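Local coordinates for uncharacterized SnoaL-like protein (Burkholderia thailandensis E264, PDB 3H3H), which is of unknown function but has the SnoaL-like fold of the NTF2 clan, whose cone-shaped alpha+beta domain probably encloses a pocket for a small molecule, at residues B[9-14]-B[77-82]; B[22-27]-B[73-78]; B[33-38]-B[110-115]; B[89-94]-B[103-108]. One frame throughout, in Å; residues are numbered along the deposited sequence. Where two conformers were deposited one is given.

The four contacts illustrate how chemistry follows place in an NTF2-like cone. Interactions 1 and 4 are buried, their centres about 8 Å apart, and meet where strands 78-84 and 88-94 run side by side; the first sets helix 7-22 on the sheet by hydroxyls and an indole, whereas the second is a backbone ladder with aromatic packing. Interactions 2 and 3 are only partly buried and both take in water: 2 by side-chain bonds to a loop, 3 by parallel backbone pairing with a wet rim. Interaction 2 shares Phe77 and Glu78 with interaction 1 and ties the end of helix 7-22 to the loop after helix 58-71. Interaction 3 joins strand 113-121, the neighbour of strand 100-107, to strands 33-34 and 37-40.

Interaction 1 (B[9-14]-B[77-82]); sequences FAQQFS and FEWIAT. With MES (2-(N-morpholino)-ethanesulfonic acid), chain E.
Thr82 and Trp79, on edge strand 78-84, meet helix 7-22 through Ser14 and Gln11, in the helix-on-curved-sheet packing of the NTF2-like fold. Here the two elements run nearly antiparallel, at 156°, with 9.1 Å between the axes of the short segments. Thr82 bears the polar core of the contact. Its hydroxyl donates to Ser14 OG in a very short bond whose exact length is doubtful, and Ser14 OG in turn donates to Ala10 O at 2.6 Å. That carbonyl also receives Ser14 N, the two donors coming from opposite faces of its plane. From the strand side, Trp79 NE1 donates to Thr82 OG1 at 2.9 Å, in a bond bent to 133°. The chain of donors thus leads from indole to helix backbone and satisfies two buried hydroxyls. The methyl of Thr82 packs against Ala10, CG2 to CB 3.8 Å. Trp79 is clasped between helix and ligand: Ser14 CB comes against the six-membered ring, 3.5 Å from Trp79 CZ2, on the side opposite to C7 of a bound MES molecule, probably from the crystallisation liquor. At the ring edge comes Gln11, its chain bent at chi2 (-68°) to bring the amide to the ring edge and the sulfonate. OE1 lies 3.2 Å from Trp79 CH2, while Gln11 NE2 and Thr82 N both grip sulfonate oxygen O2S of MES, at 2.8 and 2.9 Å.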
# COMPACT_ATOMS: atom_id res chain seq x y z
N PHE B 9 8.41 -4.01 14.47
CA PHE B 9 8.36 -2.63 14.08
C PHE B 9 6.99 -2.28 13.46
O PHE B 9 6.38 -1.28 13.82
CB PHE B 9 9.52 -2.32 13.14
CG PHE B 9 9.59 -0.90 12.78
CD1 PHE B 9 10.16 0.01 13.64
CD2 PHE B 9 8.99 -0.45 11.62
CE1 PHE B 9 10.17 1.34 13.33
CE2 PHE B 9 8.99 0.86 11.32
CZ PHE B 9 9.58 1.77 12.15
N ALA B 10 6.48 -3.11 12.58
CA ALA B 10 5.27 -2.75 11.85
C ALA B 10 4.07 -2.56 12.79
O ALA B 10 3.26 -1.65 12.66
CB ALA B 10 4.98 -3.82 10.79
N GLN B 11 3.98 -3.44 13.76
CA GLN B 11 2.89 -3.40 14.71
C GLN B 11 3.00 -2.25 15.67
O GLN B 11 1.99 -1.61 15.93
CB GLN B 11 2.87 -4.69 15.54
CG GLN B 11 2.56 -5.89 14.69
CD GLN B 11 1.16 -5.85 14.19
OE1 GLN B 11 0.22 -5.68 14.98
NE2 GLN B 11 0.99 -6.02 12.88
N GLN B 12 4.19 -2.00 16.19
CA GLN B 12 4.39 -0.94 17.16
C GLN B 12 4.21 0.42 16.45
O GLN B 12 3.65 1.37 17.03
CB GLN B 12 5.77 -1.07 17.83
CG GLN B 12 6.03 -0.07 18.96
CD GLN B 12 4.99 -0.14 20.06
OE1 GLN B 12 4.36 -1.19 20.27
NE2 GLN B 12 4.84 0.95 20.81
N PHE B 13 4.71 0.53 15.23
CA PHE B 13 4.49 1.72 14.45
C PHE B 13 2.98 1.92 14.27
O PHE B 13 2.44 3.02 14.40
CB PHE B 13 5.16 1.64 13.07
CG PHE B 13 4.76 2.75 12.14
CD1 PHE B 13 5.28 4.01 12.28
CD2 PHE B 13 3.84 2.52 11.14
CE1 PHE B 13 4.85 5.04 11.48
CE2 PHE B 13 3.43 3.59 10.29
CZ PHE B 13 3.92 4.80 10.47
N SER B 14 2.29 0.88 13.85
CA SER B 14 0.85 0.99 13.62
C SER B 14 0.08 1.44 14.89
O SER B 14 -0.78 2.29 14.84
CB SER B 14 0.32 -0.34 13.09
OG SER B 14 0.95 -0.68 11.89
N PHE B 77 -9.72 6.71 14.04
CA PHE B 77 -9.38 5.66 13.08
C PHE B 77 -9.46 4.33 13.79
O PHE B 77 -9.01 4.22 14.91
CB PHE B 77 -7.95 5.81 12.64
CG PHE B 77 -7.67 7.05 11.82
CD1 PHE B 77 -8.69 7.81 11.24
CD2 PHE B 77 -6.39 7.41 11.58
CE1 PHE B 77 -8.37 8.92 10.46
CE2 PHE B 77 -6.04 8.53 10.82
CZ PHE B 77 -7.03 9.27 10.25
N GLU B 78 -10.02 3.32 13.13
CA GLU B 78 -10.01 1.95 13.67
C GLU B 78 -9.00 1.12 12.94
O GLU B 78 -9.17 0.86 11.76
CB GLU B 78 -11.42 1.26 13.59
CG GLU B 78 -11.37 -0.20 14.01
CD GLU B 78 -12.73 -0.83 14.11
OE1 GLU B 78 -13.74 -0.15 13.85
OE2 GLU B 78 -12.76 -2.01 14.46
N TRP B 79 -8.03 0.60 13.67
CA TRP B 79 -7.00 -0.25 13.09
C TRP B 79 -7.50 -1.64 12.76
O TRP B 79 -7.99 -2.35 13.64
CB TRP B 79 -5.85 -0.34 14.04
CG TRP B 79 -4.67 -1.11 13.61
CD1 TRP B 79 -4.26 -1.36 12.35
CD2 TRP B 79 -3.69 -1.71 14.48
NE1 TRP B 79 -3.13 -2.10 12.35
CE2 TRP B 79 -2.74 -2.34 13.65
CE3 TRP B 79 -3.52 -1.77 15.86
CZ2 TRP B 79 -1.62 -2.99 14.16
CZ3 TRP B 79 -2.41 -2.46 16.39
CH2 TRP B 79 -1.49 -3.08 15.54
N ILE B 80 -7.44 -2.00 11.49
CA ILE B 80 -7.86 -3.33 11.02
C ILE B 80 -6.68 -4.28 10.86
O ILE B 80 -6.66 -5.33 11.51
CB ILE B 80 -8.65 -3.26 9.71
CG1 ILE B 80 -9.91 -2.41 9.92
CG2 ILE B 80 -8.98 -4.67 9.22
CD1 ILE B 80 -10.64 -2.04 8.62
N ALA B 81 -5.67 -3.92 10.08
CA ALA B 81 -4.54 -4.83 9.92
C ALA B 81 -3.30 -4.07 9.53
O ALA B 81 -3.38 -2.99 8.97
CB ALA B 81 -4.88 -5.84 8.79
N THR B 82 -2.14 -4.67 9.77
CA THR B 82 -0.91 -4.10 9.29
C THR B 82 -0.16 -5.17 8.52
O THR B 82 -0.07 -6.32 8.98
CB THR B 82 -0.03 -3.62 10.43
OG1 THR B 82 -0.57 -2.39 10.93
CG2 THR B 82 1.34 -3.29 9.91
O1 MES E . -5.24 -4.40 17.18
C2 MES E . -4.45 -5.55 17.57
C3 MES E . -3.98 -6.36 16.34
N4 MES E . -4.54 -5.90 15.04
C5 MES E . -5.81 -5.23 14.86
C6 MES E . -6.29 -4.67 16.22
C7 MES E . -3.81 -6.10 13.78
C8 MES E . -3.16 -7.44 13.74
S MES E . -2.38 -7.62 12.28
O1S MES E . -3.36 -7.82 11.19
O2S MES E . -1.58 -6.45 11.93
O3S MES E . -1.49 -8.77 12.52

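Interaction 2 (B[22-27]-B[73-78]); sequences NAHDLD and PDLHFE
Asn22 and Phe77 are joined by a pair of direct hydrogen bonds in which a side-chain amide stands in for a neighbouring strand. Phe77 N donates to a lone pair of Asn22 OD1 at 2.7 Å, and Asn22 ND2 donates to Phe77 O at 3.0 Å. Both bonds are nearly straight, at 169°, and together they fix the rotation of the amide. A third direct bond runs from His24 NE2 to Leu75 O, 2.6 Å long, in the plane of the imidazole and on a lone pair of the carbonyl. Water adds a further bridge: one molecule donates to both Asn22 O and Leu75 O and also hydrogen-bonds His76 ND1, so that Leu75 O is held twice. Van der Waals contact completes the set. The ring of His76 lies almost parallel to the Asn22 amide, the planes 13° apart and His76 CE1 3.4 Å from Asn22 ND2, while Leu75 CB rests 3.8 Å from His24 NE2. Asn22 O lies over the centre of the His24 ring. The Phe77 side chain comes within about 4 Å of an unidentified ligand. His24 has positive phi, with two bonds back into the last turn: the Schellman motif that ends helix 7-22, here fastened to the loop before strand 78-84.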
# COMPACT_ATOMS: atom_id res chain seq x y z
N ASN B 22 -5.71 9.24 16.99
CA ASN B 22 -6.89 9.17 17.84
C ASN B 22 -6.82 10.13 19.01
O ASN B 22 -7.87 10.57 19.56
CB ASN B 22 -7.15 7.72 18.27
CG ASN B 22 -7.70 6.90 17.11
OD1 ASN B 22 -8.12 7.49 16.13
ND2 ASN B 22 -7.72 5.56 17.20
N ALA B 23 -5.59 10.41 19.44
CA ALA B 23 -5.30 11.38 20.49
C ALA B 23 -5.31 12.80 19.94
O ALA B 23 -5.23 13.76 20.71
CB ALA B 23 -3.97 11.08 21.09
N HIS B 24 -5.44 12.93 18.62
CA HIS B 24 -5.44 14.26 17.97
C HIS B 24 -4.21 15.10 18.35
O HIS B 24 -4.30 16.33 18.67
CB HIS B 24 -6.71 15.00 18.30
CG HIS B 24 -7.96 14.22 18.09
ND1 HIS B 24 -9.01 14.28 18.98
CD2 HIS B 24 -8.34 13.35 17.12
CE1 HIS B 24 -9.98 13.48 18.57
NE2 HIS B 24 -9.61 12.93 17.43
N ASP B 25 -3.06 14.40 18.38
CA ASP B 25 -1.82 14.92 18.89
C ASP B 25 -0.90 15.04 17.69
O ASP B 25 -0.22 14.11 17.30
CB ASP B 25 -1.24 13.96 19.92
CG ASP B 25 -0.03 14.49 20.62
OD1 ASP B 25 0.66 15.36 20.07
OD2 ASP B 25 0.28 13.93 21.68
N LEU B 26 -0.93 16.20 17.07
CA LEU B 26 -0.19 16.39 15.86
C LEU B 26 1.32 16.25 16.08
O LEU B 26 2.05 15.74 15.23
CB LEU B 26 -0.59 17.68 15.16
CG LEU B 26 0.05 17.89 13.80
CD1 LEU B 26 -0.23 16.72 12.81
CD2 LEU B 26 -0.48 19.18 13.18
N ASP B 27 1.83 16.75 17.20
CA ASP B 27 3.25 16.53 17.46
C ASP B 27 3.56 15.03 17.46
O ASP B 27 4.57 14.63 16.91
CB ASP B 27 3.64 17.15 18.79
CG ASP B 27 5.10 17.03 19.09
OD1 ASP B 27 5.86 17.77 18.40
OD2 ASP B 27 5.48 16.24 19.98
N PRO B 73 -13.20 17.19 15.04
CA PRO B 73 -12.66 17.18 16.40
C PRO B 73 -12.74 15.85 17.11
O PRO B 73 -12.00 15.60 18.08
CB PRO B 73 -13.50 18.26 17.12
CG PRO B 73 -14.70 18.37 16.35
CD PRO B 73 -14.33 18.13 14.93
N ASP B 74 -13.60 14.99 16.62
CA ASP B 74 -13.72 13.65 17.17
C ASP B 74 -13.29 12.64 16.10
O ASP B 74 -13.88 11.57 15.97
CB ASP B 74 -15.15 13.41 17.65
CG ASP B 74 -15.63 14.49 18.59
OD1 ASP B 74 -16.79 14.93 18.44
OD2 ASP B 74 -14.85 14.90 19.47
N LEU B 75 -12.27 13.01 15.33
CA LEU B 75 -11.65 12.12 14.37
C LEU B 75 -11.19 10.85 15.07
O LEU B 75 -10.61 10.89 16.15
CB LEU B 75 -10.42 12.79 13.72
CG LEU B 75 -9.57 11.95 12.77
CD1 LEU B 75 -8.81 12.73 11.65
CD2 LEU B 75 -8.50 11.12 13.54
N HIS B 76 -11.43 9.72 14.42
CA HIS B 76 -11.07 8.44 15.02
C HIS B 76 -10.83 7.44 13.95
O HIS B 76 -11.68 7.31 13.09
CB HIS B 76 -12.22 7.98 15.90
CG HIS B 76 -11.93 6.70 16.60
ND1 HIS B 76 -11.11 6.63 17.71
CD2 HIS B 76 -12.29 5.43 16.33
CE1 HIS B 76 -10.99 5.38 18.09
NE2 HIS B 76 -11.72 4.63 17.28
N PHE B 77 -9.72 6.71 14.04
CA PHE B 77 -9.38 5.66 13.08
C PHE B 77 -9.46 4.33 13.79
O PHE B 77 -9.01 4.22 14.91
CB PHE B 77 -7.95 5.81 12.64
CG PHE B 77 -7.67 7.05 11.82
CD1 PHE B 77 -8.69 7.81 11.24
CD2 PHE B 77 -6.39 7.41 11.58
CE1 PHE B 77 -8.37 8.92 10.46
CE2 PHE B 77 -6.04 8.53 10.82
CZ PHE B 77 -7.03 9.27 10.25
N GLU B 78 -10.02 3.32 13.13
CA GLU B 78 -10.01 1.95 13.67
C GLU B 78 -9.00 1.12 12.94
O GLU B 78 -9.17 0.86 11.76
CB GLU B 78 -11.42 1.26 13.59
CG GLU B 78 -11.37 -0.20 14.01
CD GLU B 78 -12.73 -0.83 14.11
OE1 GLU B 78 -13.74 -0.15 13.85
OE2 GLU B 78 -12.76 -2.01 14.46
O HOH W 1 -10.32 9.39 18.60

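Interaction 3 (B[33-38]-B[110-115]); sequences YADGFE and DRRVVK
Tyr33 and Val113 form the tight inner side of this contact, lying side by side and pointing the same way, with Tyr33 CD2 3.7 Å from Val113 CB. The backbones pair in parallel: Ala34 N donates to Val113 O at 2.8 Å and, beyond the type II turn Ala34-Phe37, Glu38 N donates to Val114 O at 3.0 Å. Phe37 takes the crowded chi1 position (78°), and the face of its ring receives Tyr33 CD2 near the rim. Deeper in, Tyr33 OH hydrogen-bonds Trp17.

The outer side is looser and wet. Arg112 lays its guanidinium flat on Tyr33 O, the oxygen 3.0 Å above the centre of the group, so no N-H points at it; that carbonyl is bonded by Lys58 instead. Two waters link Arg112 NH1 to Asp35, one through OD1 and the other through the backbone N. At the far end the Glu38-Lys115 salt bridge is long, OE1 to NZ 4.0 Å, and another water joins Glu38 OE2 to Val114 O. A classic beta bulge at Val114 and Lys115, set against His106 of the next strand, bends strand 113-121 as it passes from one parallel partner to the next, within the strongly curved mixed sheet of the NTF2-like fold.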
# COMPACT_ATOMS: atom_id res chain seq x y z
N TYR B 33 7.50 10.92 11.24
CA TYR B 33 7.83 11.28 9.84
C TYR B 33 9.17 11.97 9.77
O TYR B 33 9.55 12.73 10.66
CB TYR B 33 6.74 12.18 9.27
CG TYR B 33 5.38 11.51 9.10
CD1 TYR B 33 4.51 11.33 10.18
CD2 TYR B 33 4.97 10.99 7.88
CE1 TYR B 33 3.33 10.73 10.04
CE2 TYR B 33 3.78 10.39 7.71
CZ TYR B 33 2.92 10.24 8.80
OH TYR B 33 1.66 9.72 8.69
N ALA B 34 9.88 11.69 8.68
CA ALA B 34 11.12 12.33 8.36
C ALA B 34 10.90 13.76 7.82
O ALA B 34 9.83 14.07 7.32
CB ALA B 34 11.86 11.51 7.30
N ASP B 35 11.89 14.62 8.00
CA ASP B 35 11.83 15.92 7.37
C ASP B 35 11.67 15.72 5.86
O ASP B 35 12.30 14.85 5.25
CB ASP B 35 13.11 16.71 7.65
CG ASP B 35 13.24 17.10 9.12
OD1 ASP B 35 12.25 17.32 9.79
OD2 ASP B 35 14.39 17.24 9.58
N GLY B 36 10.82 16.56 5.28
CA GLY B 36 10.60 16.53 3.88
C GLY B 36 9.88 15.32 3.35
O GLY B 36 9.93 15.04 2.16
N PHE B 37 9.17 14.62 4.21
CA PHE B 37 8.42 13.45 3.73
C PHE B 37 7.38 13.80 2.67
O PHE B 37 6.77 14.90 2.67
CB PHE B 37 7.74 12.71 4.89
CG PHE B 37 6.49 13.33 5.40
CD1 PHE B 37 6.55 14.35 6.37
CD2 PHE B 37 5.26 12.85 5.03
CE1 PHE B 37 5.39 14.90 6.86
CE2 PHE B 37 4.11 13.42 5.52
CZ PHE B 37 4.17 14.43 6.45
N GLU B 38 7.18 12.85 1.77
CA GLU B 38 6.23 13.02 0.70
C GLU B 38 4.94 12.37 1.11
O GLU B 38 4.94 11.24 1.60
CB GLU B 38 6.72 12.31 -0.55
CG GLU B 38 7.96 12.89 -1.15
CD GLU B 38 8.38 12.06 -2.36
OE1 GLU B 38 7.70 12.18 -3.39
OE2 GLU B 38 9.35 11.27 -2.25
N ASP B 110 16.57 6.45 9.24
CA ASP B 110 16.33 6.72 10.67
C ASP B 110 15.05 6.06 11.21
O ASP B 110 14.57 6.45 12.28
CB ASP B 110 16.28 8.25 10.91
N ARG B 111 14.47 5.11 10.47
CA ARG B 111 13.18 4.49 10.85
C ARG B 111 11.95 5.47 10.90
O ARG B 111 10.98 5.26 11.65
CB ARG B 111 13.33 3.81 12.21
N ARG B 112 12.03 6.58 10.20
CA ARG B 112 10.90 7.46 10.10
C ARG B 112 10.37 7.42 8.67
O ARG B 112 11.04 6.95 7.75
CB ARG B 112 11.24 8.86 10.53
CG ARG B 112 11.70 8.89 11.94
CD ARG B 112 11.41 10.16 12.59
NE ARG B 112 12.15 11.27 12.06
CZ ARG B 112 12.00 12.51 12.51
NH1 ARG B 112 12.72 13.47 11.99
NH2 ARG B 112 11.12 12.78 13.50
N VAL B 113 9.13 7.86 8.51
CA VAL B 113 8.42 7.78 7.26
C VAL B 113 8.92 8.87 6.31
O VAL B 113 8.87 10.07 6.63
CB VAL B 113 6.93 7.92 7.45
CG1 VAL B 113 6.19 7.89 6.04
CG2 VAL B 113 6.38 6.83 8.33
N VAL B 114 9.41 8.44 5.16
CA VAL B 114 9.91 9.37 4.15
C VAL B 114 8.88 9.58 3.06
O VAL B 114 8.96 10.55 2.31
CB VAL B 114 11.24 8.89 3.57
CG1 VAL B 114 12.31 8.90 4.66
CG2 VAL B 114 11.16 7.53 2.84
N LYS B 115 7.94 8.62 2.92
CA LYS B 115 6.93 8.69 1.87
C LYS B 115 5.69 7.92 2.34
O LYS B 115 5.81 6.79 2.79
CB LYS B 115 7.41 8.11 0.55
CG LYS B 115 6.44 8.27 -0.58
CD LYS B 115 7.08 7.82 -1.90
CE LYS B 115 6.22 8.10 -3.11
NZ LYS B 115 7.04 8.38 -4.34
O HOH W 2 11.65 16.22 12.10
O HOH W 3 14.26 13.72 9.37
O HOH W 4 10.43 10.47 0.01

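Interaction 4 (B[89-94]-B[103-108]); sequences VAIHYR and EVFHFG
Ile91 reaches across the beta hairpin to the ring of Phe105, its CD1 3.5 Å from Phe105 CE1. With CG beside its own backbone N (chi1 -54°), the Phe105 ring swings back over the partner strand, where Val89 O lies at its edge and the Ile91 branch CG1-CD1 fills the hollow beyond. One step along, the CG2 branch of Val89 abuts Phe107, 3.8 Å from CE1. These bumps form the concave face of the sheet, covered by helix 7-22: Phe13 meets both phenylalanine rings edge-to-face. The other face carries the small side chains of Ala90 and Val104, which touch lightly, Ala90 CB to Val104 CG2 4.4 Å, and the second subunit packs there, its own Val104 against this Val104.

Four backbone bonds, two each for the pairs Val89-Phe105 and Ile91-Glu103, zip strands 88-94 and 100-107; Phe105 N and Val89 O are 2.8 Å apart. Toward the turn of the hairpin, beyond the Ile91-Glu103 pair, Tyr93 has CG lodged between its backbone N and carbonyl carbon, which turns its ring toward Glu103. Tyr93 OH donates to Glu103 OE2 at 2.6 Å, on the syn side and 27° out of the carboxylate plane, with ring and carboxylate planes turned 51° apart. Glu103 also comes within about 3 Å of an unidentified ligand. The chemistry suggests that a tyrosine orients Glu103 in a mostly aromatic wall, consistent with a small-molecule pocket.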
# COMPACT_ATOMS: atom_id res chain seq x y z
N VAL B 89 5.38 -0.31 5.44
CA VAL B 89 4.32 -0.88 6.26
C VAL B 89 3.03 -0.38 5.65
O VAL B 89 2.94 0.77 5.25
CB VAL B 89 4.46 -0.43 7.72
CG1 VAL B 89 3.27 -0.80 8.55
CG2 VAL B 89 5.73 -1.09 8.34
N ALA B 90 2.03 -1.23 5.60
CA ALA B 90 0.71 -0.83 5.12
C ALA B 90 -0.23 -0.95 6.26
O ALA B 90 -0.32 -2.03 6.87
CB ALA B 90 0.22 -1.76 3.99
N ILE B 91 -0.89 0.14 6.61
CA ILE B 91 -1.88 0.14 7.67
C ILE B 91 -3.24 0.21 7.03
O ILE B 91 -3.55 1.15 6.34
CB ILE B 91 -1.71 1.31 8.65
CG1 ILE B 91 -0.29 1.29 9.28
CG2 ILE B 91 -2.80 1.24 9.79
CD1 ILE B 91 -0.08 2.44 10.35
N HIS B 92 -4.08 -0.78 7.34
CA HIS B 92 -5.44 -0.86 6.84
C HIS B 92 -6.29 -0.45 8.02
O HIS B 92 -6.17 -1.01 9.12
CB HIS B 92 -5.69 -2.28 6.34
CG HIS B 92 -7.06 -2.54 5.83
ND1 HIS B 92 -7.72 -1.66 5.00
CD2 HIS B 92 -7.88 -3.59 6.02
CE1 HIS B 92 -8.91 -2.17 4.71
NE2 HIS B 92 -9.02 -3.35 5.29
N TYR B 93 -7.14 0.53 7.80
CA TYR B 93 -7.94 1.06 8.89
C TYR B 93 -9.20 1.66 8.37
O TYR B 93 -9.40 1.80 7.15
CB TYR B 93 -7.12 2.10 9.65
CG TYR B 93 -6.77 3.36 8.90
CD1 TYR B 93 -5.65 3.45 8.11
CD2 TYR B 93 -7.52 4.54 9.05
CE1 TYR B 93 -5.32 4.62 7.50
CE2 TYR B 93 -7.18 5.70 8.44
CZ TYR B 93 -6.07 5.76 7.67
OH TYR B 93 -5.73 6.95 7.05
N ARG B 94 -10.14 1.87 9.28
CA ARG B 94 -11.35 2.56 8.97
C ARG B 94 -11.24 4.00 9.39
O ARG B 94 -10.95 4.28 10.56
CB ARG B 94 -12.50 1.86 9.68
CG ARG B 94 -13.85 2.50 9.38
CD ARG B 94 -14.92 1.56 9.94
NE ARG B 94 -16.27 2.02 9.63
CZ ARG B 94 -16.96 2.84 10.38
NH1 ARG B 94 -16.48 3.32 11.52
NH2 ARG B 94 -18.19 3.18 9.99
N GLU B 103 -3.06 2.85 4.00
CA GLU B 103 -2.00 3.81 3.91
C GLU B 103 -0.69 3.07 3.93
O GLU B 103 -0.42 2.28 4.81
CB GLU B 103 -2.13 4.83 5.07
CG GLU B 103 -1.54 6.17 4.82
CD GLU B 103 -2.37 7.28 5.42
OE1 GLU B 103 -1.78 8.25 5.92
OE2 GLU B 103 -3.61 7.17 5.51
N VAL B 104 0.16 3.38 2.95
CA VAL B 104 1.44 2.74 2.81
C VAL B 104 2.50 3.74 3.26
O VAL B 104 2.52 4.91 2.78
CB VAL B 104 1.70 2.35 1.38
CG1 VAL B 104 3.07 1.72 1.28
CG2 VAL B 104 0.60 1.33 0.88
N PHE B 105 3.40 3.26 4.13
CA PHE B 105 4.44 4.10 4.67
C PHE B 105 5.79 3.52 4.36
O PHE B 105 6.10 2.38 4.73
CB PHE B 105 4.32 4.15 6.18
CG PHE B 105 2.97 4.59 6.69
CD1 PHE B 105 1.93 3.68 6.88
CD2 PHE B 105 2.73 5.91 7.02
CE1 PHE B 105 0.71 4.10 7.34
CE2 PHE B 105 1.48 6.33 7.50
CZ PHE B 105 0.47 5.44 7.66
N HIS B 106 6.60 4.30 3.67
CA HIS B 106 7.95 3.92 3.36
C HIS B 106 8.88 4.57 4.34
O HIS B 106 8.74 5.75 4.67
CB HIS B 106 8.34 4.37 1.99
CG HIS B 106 7.58 3.69 0.91
ND1 HIS B 106 8.03 2.55 0.28
CD2 HIS B 106 6.36 3.97 0.40
CE1 HIS B 106 7.13 2.17 -0.60
NE2 HIS B 106 6.10 3.01 -0.56
N PHE B 107 9.84 3.78 4.82
CA PHE B 107 10.73 4.27 5.88
C PHE B 107 12.13 4.53 5.37
O PHE B 107 12.59 3.85 4.46
CB PHE B 107 10.83 3.28 7.02
CG PHE B 107 9.56 3.17 7.77
CD1 PHE B 107 8.50 2.38 7.27
CD2 PHE B 107 9.35 3.97 8.87
CE1 PHE B 107 7.29 2.36 7.95
CE2 PHE B 107 8.13 3.95 9.53
CZ PHE B 107 7.13 3.16 9.06
N GLY B 108 12.81 5.46 6.05
CA GLY B 108 14.14 5.85 5.69
C GLY B 108 15.13 5.25 6.64
O GLY B 108 14.75 4.41 7.46